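Local atomic coordinates of putative dehydratase (Salmonella enterica subsp. enterica serovar Enteritidis, PDB entry 3TW9), a protein that catalyses, with magnesium and only at a low rate in vitro, the dehydration of D-gluconate to 2-dehydro-3-deoxy-D-gluconate. Residues D163-R168 with N237-G242; N260-L265 with F271-P276. One frame throughout, in Å; residues are numbered along the deposited sequence.

Contact 1: D163-R168 with N237-G242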
loop_
_atom_site.group_PDB
_atom_site.type_symbol
_atom_site.label_atom_id
_atom_site.label_comp_id
_atom_site.label_asym_id
_atom_site.label_seq_id
_atom_site.Cartn_x
_atom_site.Cartn_y
_atom_site.Cartn_z
ATOM N N ASP C 163 16.093 -22.162 30.939
ATOM C CA ASP C 163 16.677 -23.289 30.204
ATOM C C ASP C 163 16.127 -23.375 28.783
ATOM O O ASP C 163 16.865 -23.722 27.867
ATOM C CB ASP C 163 16.422 -24.630 30.920
ATOM C CG ASP C 163 17.165 -24.757 32.257
ATOM O OD1 ASP C 163 17.996 -23.885 32.602
ATOM O OD2 ASP C 163 16.898 -25.745 32.976
ATOM N N ASN C 164 14.829 -23.081 28.611
ATOM C CA ASN C 164 14.208 -23.070 27.287
ATOM C C ASN C 164 14.841 -21.991 26.394
ATOM O O ASN C 164 15.113 -22.251 25.229
ATOM C CB ASN C 164 12.674 -22.926 27.368
ATOM C CG ASN C 164 11.991 -24.186 27.859
ATOM O OD1 ASN C 164 12.609 -25.245 27.958
ATOM N ND2 ASN C 164 10.708 -24.073 28.189
ATOM N N ILE C 165 15.119 -20.816 26.970
ATOM C CA ILE C 165 15.788 -19.699 26.286
ATOM C C ILE C 165 17.177 -20.115 25.851
ATOM O O ILE C 165 17.542 -19.921 24.703
ATOM C CB ILE C 165 15.899 -18.401 27.166
ATOM C CG1 ILE C 165 14.518 -17.842 27.523
ATOM C CG2 ILE C 165 16.658 -17.300 26.417
ATOM C CD1 ILE C 165 14.568 -16.789 28.599
ATOM N N ARG C 166 17.937 -20.714 26.771
ATOM C CA ARG C 166 19.253 -21.279 26.439
ATOM C C ARG C 166 19.176 -22.285 25.291
ATOM O O ARG C 166 19.926 -22.170 24.312
ATOM C CB ARG C 166 19.915 -21.890 27.682
ATOM C CG ARG C 166 20.441 -20.840 28.662
ATOM C CD ARG C 166 21.505 -21.404 29.593
ATOM N NE ARG C 166 22.158 -20.342 30.355
ATOM C CZ ARG C 166 21.763 -19.925 31.555
ATOM N NH1 ARG C 166 20.708 -20.481 32.148
ATOM N NH2 ARG C 166 22.425 -18.947 32.164
ATOM N N ALA C 167 18.250 -23.241 25.396
ATOM C CA ALA C 167 18.012 -24.223 24.336
ATOM C C ALA C 167 17.690 -23.565 22.995
ATOM O O ALA C 167 18.216 -23.967 21.951
ATOM C CB ALA C 167 16.903 -25.197 24.741
ATOM N N ARG C 168 16.846 -22.533 23.010
ATOM C CA ARG C 168 16.467 -21.900 21.734
ATOM C C ARG C 168 17.619 -21.069 21.159
ATOM O O ARG C 168 17.783 -20.998 19.933
ATOM C CB ARG C 168 15.180 -21.048 21.865
ATOM C CG ARG C 168 13.921 -21.809 22.308
ATOM C CD ARG C 168 13.346 -22.813 21.292
ATOM N NE ARG C 168 13.987 -24.138 21.318
ATOM C CZ ARG C 168 13.851 -25.058 22.279
ATOM N NH1 ARG C 168 14.476 -26.222 22.168
ATOM N NH2 ARG C 168 13.105 -24.844 23.351
ATOM N N ASN C 237 20.621 -10.322 33.722
ATOM C CA ASN C 237 21.827 -10.574 34.523
ATOM C C ASN C 237 22.542 -11.837 34.086
ATOM O O ASN C 237 23.773 -11.885 34.041
ATOM C CB ASN C 237 21.503 -10.624 36.018
ATOM C CG ASN C 237 21.331 -9.230 36.632
ATOM O OD1 ASN C 237 21.744 -8.221 36.056
ATOM N ND2 ASN C 237 20.716 -9.177 37.809
ATOM N N LYS C 238 21.758 -12.841 33.728
ATOM C CA LYS C 238 22.289 -14.125 33.307
ATOM C C LYS C 238 22.664 -14.223 31.834
ATOM O O LYS C 238 23.636 -14.897 31.483
ATOM C CB LYS C 238 21.296 -15.253 33.662
ATOM C CG LYS C 238 21.038 -15.445 35.158
ATOM C CD LYS C 238 22.152 -16.240 35.833
ATOM C CE LYS C 238 21.950 -16.290 37.340
ATOM N NZ LYS C 238 22.941 -17.177 38.014
ATOM N N LEU C 239 21.904 -13.568 30.964
ATOM C CA LEU C 239 22.055 -13.802 29.532
ATOM C C LEU C 239 22.632 -12.609 28.772
ATOM O O LEU C 239 23.072 -12.760 27.640
ATOM C CB LEU C 239 20.730 -14.284 28.910
ATOM C CG LEU C 239 20.194 -15.642 29.381
ATOM C CD1 LEU C 239 18.689 -15.749 29.214
ATOM C CD2 LEU C 239 20.904 -16.793 28.674
ATOM N N GLY C 240 22.634 -11.434 29.395
ATOM C CA GLY C 240 23.159 -10.238 28.745
ATOM C C GLY C 240 22.174 -9.631 27.753
ATOM O O GLY C 240 21.012 -10.045 27.684
ATOM N N PHE C 241 22.658 -8.672 26.971
ATOM C CA PHE C 241 21.780 -7.797 26.192
ATOM C C PHE C 241 21.820 -8.052 24.696
ATOM O O PHE C 241 21.108 -7.388 23.950
ATOM C CB PHE C 241 22.094 -6.323 26.482
ATOM C CG PHE C 241 21.479 -5.806 27.752
ATOM C CD1 PHE C 241 20.273 -5.113 27.720
ATOM C CD2 PHE C 241 22.106 -6.001 28.975
ATOM C CE1 PHE C 241 19.709 -4.641 28.900
ATOM C CE2 PHE C 241 21.542 -5.536 30.154
ATOM C CZ PHE C 241 20.341 -4.857 30.117
ATOM N N GLY C 242 22.635 -9.008 24.258
ATOM C CA GLY C 242 22.710 -9.372 22.848
ATOM C C GLY C 242 21.444 -10.058 22.353
ATOM O O GLY C 242 20.964 -9.759 21.255
#
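Two helices of the outer layer of the enolase-superfamily barrel, 158-171 and 221-239, meet here, with I165 and R166 of the first against L239, the last helical residue of the second. The apolar part is a leucine-isoleucine pair. In the conformer described (L239 has a second one), CD1 of L239 lies 3.8 Å from CG2 of I165, the two side chains passing at a slant. I165 CG2 stands anti to its backbone N (chi1 of CG1 -63°); the beta-branched chain offers this methyl to L239 while also packing on V176 and L235, which suits a buried site between helix and barrel strand. L239 uses its second methyl on R166: CD2 sits over one face of the guanidinium. An arginine suits this partly exposed position because its CG and NE, on a chain extended between them, both lie 4.1 Å from L239 CD2, and the guanidinium reaches on past the leucine. NH2 thus comes within 4.1 Å of K238 CB, whereas K238 NZ is 6.1 Å from R166 NH2; the like charges are probably eased by E162, which forms a salt bridge with R166 NH1. No hydrogen bond crosses the interface, which is side-chain packing between neighbouring outer helices of a beta/alpha barrel.

Contact 2: N260-L265 with F271-P276; sequences NLAKTL and FYLEDP
L273 carries this contact for its strand, reaching two residues of the helix, A262 and L265. Before it, F271 and Y272 direct their rings elsewhere: F271 meets Y175 edge-to-face, and the hydroxyls of Y272 and Y150 are hydrogen-bonded. L273 points toward the helix, with CG anti to the backbone N (chi1 -177°), and its two methyls divide the work. CD2 comes down on the helix backbone, 3.7 Å from A262 CA and 3.8 Å from A262 CB; alanine is small enough to let the leucine come this near. CD1 meets L265 CD1 at 3.9 Å, the two side chains crossing at about a right angle. Within the helix, L261 O accepts both the backbone N-H of L265 and the hydroxyl of T264, whose OG1 is 2.8 Å from that oxygen. The helix is the connection in the beta-alpha-beta unit of strand 244-248, helix 255-265 and strand 272-274, and leucine and alanine suit the buried layer between helix and strand in such a barrel. Next comes E274, a magnesium ligand, whose OE2 forms a salt bridge with R321. D275 has OD1 hydrogen-bonded to G299 N, and P276 packs on I296 and M298 of the next strand, 296-298.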
loop_
_atom_site.group_PDB
_atom_site.type_symbol
_atom_site.label_atom_id
_atom_site.label_comp_id
_atom_site.label_asym_id
_atom_site.label_seq_id
_atom_site.Cartn_x
_atom_site.Cartn_y
_atom_site.Cartn_z
ATOM N N ASN C 260 2.692 1.766 33.405
ATOM C CA ASN C 260 3.746 1.673 34.387
ATOM C C ASN C 260 4.743 0.539 34.091
ATOM O O ASN C 260 5.952 0.708 34.274
ATOM C CB ASN C 260 3.154 1.518 35.782
ATOM C CG ASN C 260 4.141 1.812 36.848
ATOM O OD1 ASN C 260 4.499 2.969 37.088
ATOM N ND2 ASN C 260 4.609 0.761 37.505
ATOM N N LEU C 261 4.242 -0.574 33.579
ATOM C CA LEU C 261 5.072 -1.719 33.264
ATOM C C LEU C 261 6.008 -1.422 32.079
ATOM O O LEU C 261 7.207 -1.723 32.129
ATOM C CB LEU C 261 4.197 -2.932 32.960
ATOM C CG LEU C 261 4.911 -4.249 32.668
ATOM C CD1 LEU C 261 5.755 -4.736 33.863
ATOM C CD2 LEU C 261 3.880 -5.291 32.272
ATOM N N ALA C 262 5.467 -0.802 31.039
ATOM C CA ALA C 262 6.288 -0.305 29.919
ATOM C C ALA C 262 7.456 0.565 30.409
ATOM O O ALA C 262 8.609 0.386 30.006
ATOM C CB ALA C 262 5.409 0.479 28.921
ATOM N N LYS C 263 7.156 1.490 31.295
ATOM C CA LYS C 263 8.193 2.350 31.877
ATOM C C LYS C 263 9.233 1.571 32.686
ATOM O O LYS C 263 10.437 1.804 32.532
ATOM C CB LYS C 263 7.578 3.470 32.724
ATOM C CG LYS C 263 6.732 4.463 31.875
ATOM C CD LYS C 263 5.945 5.447 32.772
ATOM C CE LYS C 263 6.848 6.444 33.496
ATOM N NZ LYS C 263 6.065 7.490 34.224
ATOM N N THR C 264 8.772 0.638 33.510
ATOM C CA THR C 264 9.699 -0.157 34.346
ATOM C C THR C 264 10.604 -1.092 33.533
ATOM O O THR C 264 11.698 -1.435 33.983
ATOM C CB THR C 264 8.957 -0.965 35.436
ATOM O OG1 THR C 264 8.031 -1.878 34.838
ATOM C CG2 THR C 264 8.207 -0.026 36.358
ATOM N N LEU C 265 10.149 -1.470 32.338
ATOM C CA LEU C 265 10.884 -2.403 31.457
ATOM C C LEU C 265 11.799 -1.720 30.457
ATOM O O LEU C 265 12.525 -2.402 29.736
ATOM C CB LEU C 265 9.920 -3.323 30.721
ATOM C CG LEU C 265 9.085 -4.298 31.577
ATOM C CD1 LEU C 265 8.164 -5.103 30.717
ATOM C CD2 LEU C 265 9.978 -5.238 32.411
ATOM N N PHE C 271 12.747 -5.982 22.707
ATOM C CA PHE C 271 12.512 -5.786 21.282
ATOM C C PHE C 271 11.088 -5.250 21.072
ATOM O O PHE C 271 10.870 -4.329 20.286
ATOM C CB PHE C 271 12.718 -7.106 20.542
ATOM C CG PHE C 271 12.572 -7.007 19.057
ATOM C CD1 PHE C 271 13.602 -6.513 18.277
ATOM C CD2 PHE C 271 11.394 -7.437 18.427
ATOM C CE1 PHE C 271 13.464 -6.430 16.876
ATOM C CE2 PHE C 271 11.258 -7.347 17.044
ATOM C CZ PHE C 271 12.284 -6.862 16.273
ATOM N N TYR C 272 10.140 -5.856 21.783
ATOM C CA TYR C 272 8.844 -5.234 21.989
ATOM C C TYR C 272 8.069 -5.744 23.197
ATOM O O TYR C 272 8.281 -6.865 23.667
ATOM C CB TYR C 272 8.009 -5.194 20.696
ATOM C CG TYR C 272 7.519 -6.455 20.033
ATOM C CD1 TYR C 272 6.707 -7.400 20.709
ATOM C CD2 TYR C 272 7.767 -6.648 18.666
ATOM C CE1 TYR C 272 6.180 -8.524 20.005
ATOM C CE2 TYR C 272 7.279 -7.736 17.992
ATOM C CZ TYR C 272 6.501 -8.675 18.646
ATOM O OH TYR C 272 6.017 -9.736 17.880
ATOM N N LEU C 273 7.175 -4.882 23.687
ATOM C CA LEU C 273 6.182 -5.247 24.705
ATOM C C LEU C 273 4.851 -5.307 23.974
ATOM O O LEU C 273 4.455 -4.332 23.328
ATOM C CB LEU C 273 6.111 -4.178 25.787
ATOM C CG LEU C 273 5.168 -4.423 26.984
ATOM C CD1 LEU C 273 5.658 -5.628 27.810
ATOM C CD2 LEU C 273 5.121 -3.209 27.867
ATOM N N GLU C 274 4.192 -6.457 24.069
ATOM C CA GLU C 274 3.076 -6.814 23.203
ATOM C C GLU C 274 1.719 -6.757 23.892
ATOM O O GLU C 274 1.568 -7.167 25.049
ATOM C CB GLU C 274 3.294 -8.219 22.631
ATOM C CG GLU C 274 2.202 -8.626 21.662
ATOM C CD GLU C 274 2.296 -10.046 21.265
ATOM O OE1 GLU C 274 3.308 -10.662 21.616
ATOM O OE2 GLU C 274 1.366 -10.527 20.574
ATOM N N ASP C 275 0.735 -6.282 23.129
ATOM C CA ASP C 275 -0.662 -6.111 23.609
ATOM C C ASP C 275 -0.782 -5.559 25.012
ATOM O O ASP C 275 -1.392 -6.188 25.881
ATOM C CB ASP C 275 -1.470 -7.390 23.422
ATOM C CG ASP C 275 -1.635 -7.752 21.989
ATOM O OD1 ASP C 275 -1.149 -7.009 21.101
ATOM O OD2 ASP C 275 -2.226 -8.835 21.707
ATOM N N PRO C 276 -0.206 -4.350 25.251
ATOM C CA PRO C 276 -0.352 -3.765 26.568
ATOM C C PRO C 276 -1.822 -3.389 26.883
ATOM O O PRO C 276 -2.179 -3.231 28.045
ATOM C CB PRO C 276 0.525 -2.502 26.492
ATOM C CG PRO C 276 0.606 -2.160 25.048
ATOM C CD PRO C 276 0.632 -3.509 24.367
#

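In the fold
After the N-terminal domain and strand 147-152 the chain enters helix 158-171, then strand 175-177, and returns on helix 221-239, whose end meets helix 158-171; contact 1 thus closes a loop of 68 residues, 183-202 of them not modelled. Strand 244-248 and helix 255-265 follow, and contact 2 closes a short loop of five residues between that helix and strand 272-274. The two are in series, neither nested nor crossing, with centres 19 Å apart and nearest atoms about 8 Å apart. Contact 1 ties two outer helices together, while contact 2 ties a helix to the inner strand that bears E274. Helix 221-239 links them, since its V228 touches L261 and L265.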